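Local structure of peroxiredoxin PRX1, mitochondrial (Saccharomyces cerevisiae, 5YKJ) at residues 34-39 / 149-154; 68-73 / 122-127; 101-106 / 112-117. The protein catalyses the reduction of peroxides as a mitochondrial 1-Cys peroxiredoxin, whose oxidised cysteine is probably regenerated through glutathione and thioredoxin. All coordinates share one frame; numbering follows the deposited sequence.

Contact 1. Residues 34-39 / 149-154; sequences FSHPAD and VGRNTS
R151 reaches in from the loop ahead of a helix and donates from NH2 to the backbone carbonyl O of S35, with 2.8 Å between the two atoms and an N-H...O angle of 161°. The acceptor lies close to the guanidinium plane, and the donor meets an in-plane lone pair of the carbonyl. NH2 is also bonded to the carbonyl of R128, so one nitrogen joins two backbone oxygens. Arginine suits this position because it is long: CG lies anti to the carbonyl carbon (chi1 -60°) and the chain runs extended from CG to NE, which carries the planar head into the buried strand end.

The tight part is gathered round NH1. It stands 3.3 Å from CE1 of H36, obliquely to the imidazole, whose plane is turned 63° from that of the guanidinium. The same NH1 lies 3.8 Å from CB of F34. The F34 ring itself leads away from R151 and stacks with F51, while one of its edges meets the edge of H36.

Away from R151 the segment is looser and faces solvent, with N152 and S154 exposed. N152 serves locally as an N-cap, OD1 accepting from the amide of E155, a task for which a short amide side chain is well suited.

P37 and T41 fit the PxxxTxxC motif, whose cysteine, C44, modified here to S-hydroxycysteine, is probably the peroxidatic one, as in other peroxiredoxins. Segment 34-39 thus runs toward the probable redox cysteine. The contact joins the end of the central strand 30-36 to the loop that leads into helix 153-169, with strand 63-69 beside F34 and H36, V130 of strand 129-133 touching F34 and R151, and helix 46-53 lying against both aromatic side chains.

Contact 2. Residues 68-73 / 122-127; sequences LSVEDV and GSLKTV
The hydroxyl OG of S123, next in the chain to the L124 that packs on V70, is gripped by two groups, hydrogen-bonding to both D121 OD1 and R102 NH1. A small hydroxyl suits this place because it can join a carboxylate to a guanidinium. Just beyond it the amide N of V127 donates to the carbonyl O of L124 at 3.0 Å, closing a type I beta turn whose first and last side chains both face 68-73. A second type I turn, from G122 to K125, precedes it, and the two overlapping turns fold 122-127 tightly enough to bring both L124 and V127 up to V70.

V70 reaches toward L124 tip to tip: CG1 lies 4.1 Å from CD1 of L124, and CG2 is equally far from its CD2, so each methyl of the valine has a counterpart on the leucine. With CG1 anti to the backbone N (chi1 -172°), the fork opens across the gap. V127 comes in at about a right angle, its CG1 4.1 Å from V70 CG2.

V70 also centres an inverse gamma turn, where the chain leaves strand 63-69 of the thioredoxin-like sheet and bends toward helix 73-87. D72 caps that helix, OD1 accepting from the amide of S75. Branched aliphatic residues fit the buried side that faces 122-127, having no polar side-chain atoms to satisfy.

L68, still on the strand, points toward V127, and in the conformer described CD2 lies 3.9 Å from V127 CG1; a second conformer makes that approach less certain. S35 of the adjacent strand also touches V127, while K125 and T126 occupy the exposed side of the turns.

Contact 3. Residues 101-106 / 112-117; sequences FRNVAF and DAEGFK
Hydrogen bonds carry most of the pairing between F101-R102 and G115-K117. The carbonyl O of F101 accepts from the amide of G115, N to O 2.8 Å, and only weakly from that of F116. The positive phi of G115 (104°) suits a residue lacking CB. The side chain of R102 adds two donors: NE bonds to the carbonyl O of F116 at 2.8 Å, and NH2 to that of K117 at 3.2 Å. In both the nitrogen stands above the carbonyl plane, although K117 O itself lies nearly in the guanidinium plane. The straight run of R102 from CG to NE lets its head span both carbonyls.

Water extends this network. One molecule links R102 NH1 to A113 O; another donates to both N103 O and E114 OE2.

Packing against flat groups adds to this. The F116 ring leans over one guanidinium face, CE2 3.3 Å above its centre, with the planes 42° apart. Farther along, CG of E114 makes an off-centre CH-pi contact with F106, 4.2 Å from the ring centroid. The glutamate CG sits between its own N and carbonyl carbon (chi1 57°), and the extended chain beyond lies across the phenylalanine.

F106 N also bonds to R102 O, at the start of helix 103-107. V70 covers the R102 stem at CG, and a methyl of L124 lies beside NH1. NE and NH2 answer two backbone oxygens, while the other terminal nitrogen, NH1, serves a water and S123. R102 thus supplies side-chain hydrogen bonds to this loop, beside the backbone bond of F101 and the packing of F106.

In the fold
From the N terminus the chain, after two short strands and a helix, enters strand 30-36 and the 34-39 segment, which meets its partner only at 149-154; contact 1 closes the widest loop, tying the central strand to the approach of helix 153-169. Inside it, strand 63-69 runs into 68-73, and contact 2 closes when the turns of 122-127 return before strand 129-133. Contact 3, nested within contact 2, ties the start of helix 103-107 to the loop after it, so no loop crosses another. Contacts 1 and 2 touch through neighbouring strands 30-36 and 63-69, and D39 with S69; contacts 2 and 3 meet at R102 and S123. Contacts 1 and 3 do not touch.

Contact 1. Residues 34-39 / 149-154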
# COMPACT_ATOMS: atom_id res chain seq x y z
N PHE A 34 -3.92 -0.49 -3.82
CA PHE A 34 -5.16 -0.34 -3.11
C PHE A 34 -6.35 -0.71 -4.00
O PHE A 34 -6.39 -0.41 -5.10
CB PHE A 34 -5.34 1.06 -2.51
CG PHE A 34 -5.15 2.20 -3.47
CD1 PHE A 34 -3.95 2.73 -3.65
CD2 PHE A 34 -6.18 2.72 -4.18
CE1 PHE A 34 -3.76 3.77 -4.49
CE2 PHE A 34 -6.01 3.78 -5.04
CZ PHE A 34 -4.79 4.28 -5.20
N SER A 35 -7.29 -1.41 -3.37
CA SER A 35 -8.40 -2.00 -4.01
C SER A 35 -9.78 -1.46 -3.70
O SER A 35 -10.03 -1.06 -2.65
CB SER A 35 -8.38 -3.50 -3.68
OG SER A 35 -7.09 -3.99 -3.80
N HIS A 36 -10.62 -1.47 -4.73
CA HIS A 36 -11.98 -1.02 -4.68
C HIS A 36 -12.92 -1.97 -5.40
O HIS A 36 -12.62 -2.43 -6.40
CB HIS A 36 -12.09 0.40 -5.25
CG HIS A 36 -11.19 1.35 -4.56
ND1 HIS A 36 -11.53 1.99 -3.41
CD2 HIS A 36 -9.93 1.74 -4.84
CE1 HIS A 36 -10.51 2.69 -2.98
NE2 HIS A 36 -9.53 2.57 -3.84
N PRO A 37 -14.09 -2.23 -4.81
CA PRO A 37 -15.05 -3.12 -5.45
C PRO A 37 -15.68 -2.58 -6.75
O PRO A 37 -16.01 -3.32 -7.59
CB PRO A 37 -16.11 -3.37 -4.37
CG PRO A 37 -15.47 -3.00 -3.10
CD PRO A 37 -14.51 -1.92 -3.43
N ALA A 38 -15.88 -1.28 -6.81
CA ALA A 38 -16.55 -0.65 -7.93
C ALA A 38 -16.21 0.82 -8.05
O ALA A 38 -15.75 1.39 -7.13
CB ALA A 38 -18.03 -0.79 -7.76
N ASP A 39 -16.46 1.41 -9.20
CA ASP A 39 -16.26 2.81 -9.40
C ASP A 39 -17.51 3.56 -8.95
O ASP A 39 -18.50 2.99 -8.78
CB ASP A 39 -16.03 3.15 -10.90
CG ASP A 39 -14.74 2.59 -11.46
OD1 ASP A 39 -14.07 1.90 -10.73
OD2 ASP A 39 -14.49 2.82 -12.63
N VAL A 149 -16.03 1.74 5.62
CA VAL A 149 -15.08 2.46 6.44
C VAL A 149 -13.85 2.94 5.67
O VAL A 149 -13.05 2.19 5.27
CB VAL A 149 -14.59 1.56 7.62
CG1 VAL A 149 -13.53 2.26 8.47
CG2 VAL A 149 -15.74 1.12 8.47
N GLY A 150 -13.74 4.24 5.54
CA GLY A 150 -12.64 4.84 4.86
C GLY A 150 -11.34 4.63 5.59
O GLY A 150 -11.30 4.60 6.75
N ARG A 151 -10.31 4.52 4.79
CA ARG A 151 -8.96 4.29 5.27
C ARG A 151 -8.36 5.55 5.88
O ARG A 151 -9.00 6.55 5.98
CB ARG A 151 -8.08 3.73 4.16
CG ARG A 151 -8.56 2.42 3.59
CD ARG A 151 -8.10 2.22 2.13
NE ARG A 151 -8.45 0.92 1.57
CZ ARG A 151 -8.67 0.70 0.29
NH1 ARG A 151 -8.54 1.63 -0.59
NH2 ARG A 151 -8.98 -0.51 -0.09
N ASN A 152 -7.11 5.42 6.30
CA ASN A 152 -6.38 6.53 6.92
C ASN A 152 -5.06 6.74 6.19
O ASN A 152 -4.22 5.95 6.25
CB ASN A 152 -6.14 6.21 8.40
CG ASN A 152 -5.48 7.32 9.15
OD1 ASN A 152 -4.80 8.08 8.62
ND2 ASN A 152 -5.69 7.32 10.42
N THR A 153 -4.95 7.84 5.46
CA THR A 153 -3.76 8.11 4.70
C THR A 153 -2.51 8.33 5.55
O THR A 153 -1.47 8.04 5.17
CB THR A 153 -3.99 9.23 3.68
OG1 THR A 153 -4.43 10.40 4.35
CG2 THR A 153 -5.04 8.79 2.66
N SER A 154 -2.73 8.92 6.70
CA SER A 154 -1.66 9.18 7.60
C SER A 154 -1.05 7.90 8.12
O SER A 154 0.09 7.84 8.31
CB SER A 154 -2.09 10.07 8.75
OG SER A 154 -2.36 11.34 8.26

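Contact 2. Residues 68-73 / 122-127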
# COMPACT_ATOMS: atom_id res chain seq x y z
N LEU A 68 -6.86 -0.49 -7.90
CA LEU A 68 -7.49 -1.51 -8.61
C LEU A 68 -8.94 -1.33 -8.25
O LEU A 68 -9.32 -1.18 -7.18
CB LEU A 68 -6.99 -2.88 -8.12
CG LEU A 68 -7.62 -4.13 -8.69
CD1 LEU A 68 -6.75 -5.32 -8.40
CD2 LEU A 68 -8.96 -4.38 -8.03
N SER A 69 -9.76 -1.47 -9.29
CA SER A 69 -11.20 -1.42 -9.18
C SER A 69 -11.80 -2.37 -10.23
O SER A 69 -11.31 -2.40 -11.31
CB SER A 69 -11.76 -0.04 -9.34
OG SER A 69 -13.11 -0.08 -9.16
N VAL A 70 -12.86 -3.11 -9.89
CA VAL A 70 -13.46 -4.01 -10.79
C VAL A 70 -14.43 -3.47 -11.78
O VAL A 70 -15.56 -3.74 -11.72
CB VAL A 70 -14.07 -5.17 -9.99
CG1 VAL A 70 -14.55 -6.28 -10.90
CG2 VAL A 70 -13.08 -5.67 -8.99
N GLU A 71 -13.89 -2.72 -12.71
CA GLU A 71 -14.59 -2.14 -13.82
C GLU A 71 -13.58 -1.92 -14.95
O GLU A 71 -12.45 -2.09 -14.78
CB GLU A 71 -15.27 -0.79 -13.47
CG GLU A 71 -16.09 -0.81 -12.24
CD GLU A 71 -17.37 0.01 -12.31
OE1 GLU A 71 -18.03 0.22 -11.31
OE2 GLU A 71 -17.69 0.48 -13.39
N ASP A 72 -14.08 -1.57 -16.12
CA ASP A 72 -13.22 -1.32 -17.26
C ASP A 72 -12.52 0.04 -17.20
O ASP A 72 -12.86 0.85 -16.44
CB ASP A 72 -13.95 -1.58 -18.59
CG ASP A 72 -15.11 -0.65 -18.85
OD1 ASP A 72 -15.15 0.46 -18.43
OD2 ASP A 72 -16.01 -1.11 -19.52
N VAL A 73 -11.51 0.23 -18.02
CA VAL A 73 -10.75 1.45 -18.05
C VAL A 73 -11.62 2.63 -18.43
O VAL A 73 -11.47 3.67 -17.91
CB VAL A 73 -9.56 1.31 -18.98
CG1 VAL A 73 -8.86 2.62 -19.14
CG2 VAL A 73 -8.56 0.33 -18.39
N GLY A 122 -22.79 -8.42 -4.29
CA GLY A 122 -22.10 -8.60 -3.03
C GLY A 122 -20.86 -9.46 -3.01
O GLY A 122 -20.17 -9.50 -2.03
N SER A 123 -20.57 -10.11 -4.12
CA SER A 123 -19.39 -10.96 -4.21
C SER A 123 -18.08 -10.15 -4.25
O SER A 123 -17.04 -10.69 -4.12
CB SER A 123 -19.46 -11.91 -5.43
OG SER A 123 -19.63 -11.20 -6.61
N LEU A 124 -18.18 -8.85 -4.41
CA LEU A 124 -16.98 -8.00 -4.51
C LEU A 124 -16.60 -7.18 -3.28
O LEU A 124 -15.68 -6.45 -3.30
CB LEU A 124 -17.08 -7.06 -5.71
CG LEU A 124 -17.11 -7.79 -7.04
CD1 LEU A 124 -17.51 -6.89 -8.19
CD2 LEU A 124 -15.72 -8.38 -7.30
N LYS A 125 -17.33 -7.40 -2.22
CA LYS A 125 -17.13 -6.64 -1.01
C LYS A 125 -15.76 -6.85 -0.43
O LYS A 125 -15.33 -6.04 0.30
CB LYS A 125 -18.17 -7.01 0.04
CG LYS A 125 -19.55 -6.54 -0.31
CD LYS A 125 -20.60 -6.96 0.69
CE LYS A 125 -20.78 -8.47 0.76
NZ LYS A 125 -22.17 -8.99 1.04
N THR A 126 -15.15 -7.95 -0.76
CA THR A 126 -13.82 -8.27 -0.25
C THR A 126 -12.66 -7.66 -1.05
O THR A 126 -11.55 -7.80 -0.68
CB THR A 126 -13.62 -9.79 -0.11
OG1 THR A 126 -13.99 -10.41 -1.31
CG2 THR A 126 -14.50 -10.35 0.95
N VAL A 127 -12.99 -6.99 -2.14
CA VAL A 127 -11.95 -6.38 -2.98
C VAL A 127 -11.61 -5.02 -2.39
O VAL A 127 -11.94 -4.02 -2.88
CB VAL A 127 -12.40 -6.28 -4.42
CG1 VAL A 127 -11.27 -5.73 -5.26
CG2 VAL A 127 -12.75 -7.67 -4.91

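Contact 3. Residues 101-106 / 112-117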
# COMPACT_ATOMS: atom_id res chain seq x y z
N PHE A 101 -13.00 -8.28 -15.17
CA PHE A 101 -13.40 -9.66 -14.88
C PHE A 101 -12.83 -10.27 -13.59
O PHE A 101 -12.83 -11.43 -13.42
CB PHE A 101 -13.18 -10.60 -16.11
CG PHE A 101 -13.87 -10.11 -17.38
CD1 PHE A 101 -15.16 -10.35 -17.59
CD2 PHE A 101 -13.20 -9.44 -18.33
CE1 PHE A 101 -15.81 -9.93 -18.74
CE2 PHE A 101 -13.82 -8.99 -19.48
CZ PHE A 101 -15.13 -9.24 -19.65
N ARG A 102 -12.32 -9.40 -12.74
CA ARG A 102 -11.78 -9.75 -11.45
C ARG A 102 -10.54 -10.61 -11.51
O ARG A 102 -10.20 -11.20 -10.54
CB ARG A 102 -12.80 -10.50 -10.56
CG ARG A 102 -14.18 -10.02 -10.47
CD ARG A 102 -15.08 -11.18 -10.04
NE ARG A 102 -16.44 -10.76 -10.19
CZ ARG A 102 -17.41 -10.89 -9.34
NH1 ARG A 102 -17.27 -11.52 -8.20
NH2 ARG A 102 -18.55 -10.38 -9.68
N ASN A 103 -9.89 -10.64 -12.65
CA ASN A 103 -8.73 -11.49 -12.77
C ASN A 103 -7.56 -11.11 -11.82
O ASN A 103 -6.94 -11.95 -11.25
CB ASN A 103 -8.23 -11.53 -14.25
CG ASN A 103 -9.31 -11.94 -15.24
OD1 ASN A 103 -9.95 -12.87 -15.06
ND2 ASN A 103 -9.47 -11.20 -16.24
N VAL A 104 -7.28 -9.82 -11.73
CA VAL A 104 -6.21 -9.35 -10.85
C VAL A 104 -6.60 -9.48 -9.36
O VAL A 104 -5.83 -9.83 -8.57
CB VAL A 104 -5.72 -7.91 -11.19
CG1 VAL A 104 -4.60 -7.43 -10.26
CG2 VAL A 104 -5.30 -7.83 -12.64
N ALA A 105 -7.86 -9.21 -9.08
CA ALA A 105 -8.35 -9.36 -7.73
C ALA A 105 -8.21 -10.80 -7.26
O ALA A 105 -7.90 -11.06 -6.18
CB ALA A 105 -9.81 -8.95 -7.67
N PHE A 106 -8.51 -11.71 -8.17
CA PHE A 106 -8.41 -13.13 -7.94
C PHE A 106 -6.95 -13.54 -7.69
O PHE A 106 -6.66 -14.24 -6.78
CB PHE A 106 -9.01 -13.89 -9.14
CG PHE A 106 -8.94 -15.41 -9.04
CD1 PHE A 106 -9.66 -16.11 -8.12
CD2 PHE A 106 -8.16 -16.09 -9.92
CE1 PHE A 106 -9.55 -17.47 -8.07
CE2 PHE A 106 -8.09 -17.44 -9.88
CZ PHE A 106 -8.77 -18.13 -8.96
N ASP A 112 -12.66 -15.57 -4.81
CA ASP A 112 -12.44 -16.97 -5.09
C ASP A 112 -12.76 -17.42 -6.49
O ASP A 112 -12.67 -18.57 -6.79
CB ASP A 112 -13.18 -17.83 -4.09
CG ASP A 112 -12.67 -17.65 -2.69
OD1 ASP A 112 -11.49 -17.83 -2.45
OD2 ASP A 112 -13.44 -17.30 -1.89
N ALA A 113 -13.12 -16.49 -7.34
CA ALA A 113 -13.36 -16.80 -8.73
C ALA A 113 -13.04 -15.61 -9.62
O ALA A 113 -13.20 -14.54 -9.23
CB ALA A 113 -14.81 -17.18 -8.94
N GLU A 114 -12.66 -15.87 -10.85
CA GLU A 114 -12.42 -14.83 -11.82
C GLU A 114 -13.30 -15.09 -13.03
O GLU A 114 -13.87 -16.14 -13.15
CB GLU A 114 -10.97 -14.79 -12.25
CG GLU A 114 -10.52 -16.11 -12.82
CD GLU A 114 -9.11 -16.14 -13.30
OE1 GLU A 114 -8.68 -17.25 -13.53
OE2 GLU A 114 -8.50 -15.14 -13.47
N GLY A 115 -13.38 -14.13 -13.92
CA GLY A 115 -14.12 -14.31 -15.13
C GLY A 115 -15.45 -13.69 -15.31
O GLY A 115 -16.12 -13.95 -16.29
N PHE A 116 -15.84 -12.88 -14.33
CA PHE A 116 -17.07 -12.17 -14.44
C PHE A 116 -17.04 -10.80 -13.90
O PHE A 116 -16.41 -10.52 -12.95
CB PHE A 116 -18.27 -12.90 -13.88
CG PHE A 116 -17.99 -13.64 -12.66
CD1 PHE A 116 -17.27 -14.79 -12.73
CD2 PHE A 116 -18.50 -13.24 -11.47
CE1 PHE A 116 -17.01 -15.52 -11.64
CE2 PHE A 116 -18.22 -13.96 -10.33
CZ PHE A 116 -17.49 -15.11 -10.43
N LYS A 117 -17.84 -9.99 -14.56
CA LYS A 117 -17.86 -8.63 -14.22
C LYS A 117 -18.66 -8.29 -13.04
O LYS A 117 -19.33 -9.09 -12.46
CB LYS A 117 -18.27 -7.77 -15.37
CG LYS A 117 -19.16 -8.41 -16.31
CD LYS A 117 -20.51 -8.32 -15.69
CE LYS A 117 -21.52 -7.76 -16.69
NZ LYS A 117 -21.07 -7.77 -18.10
O HOH W 1 -15.43 -13.62 -7.61
O HOH W 2 -5.69 -14.07 -12.69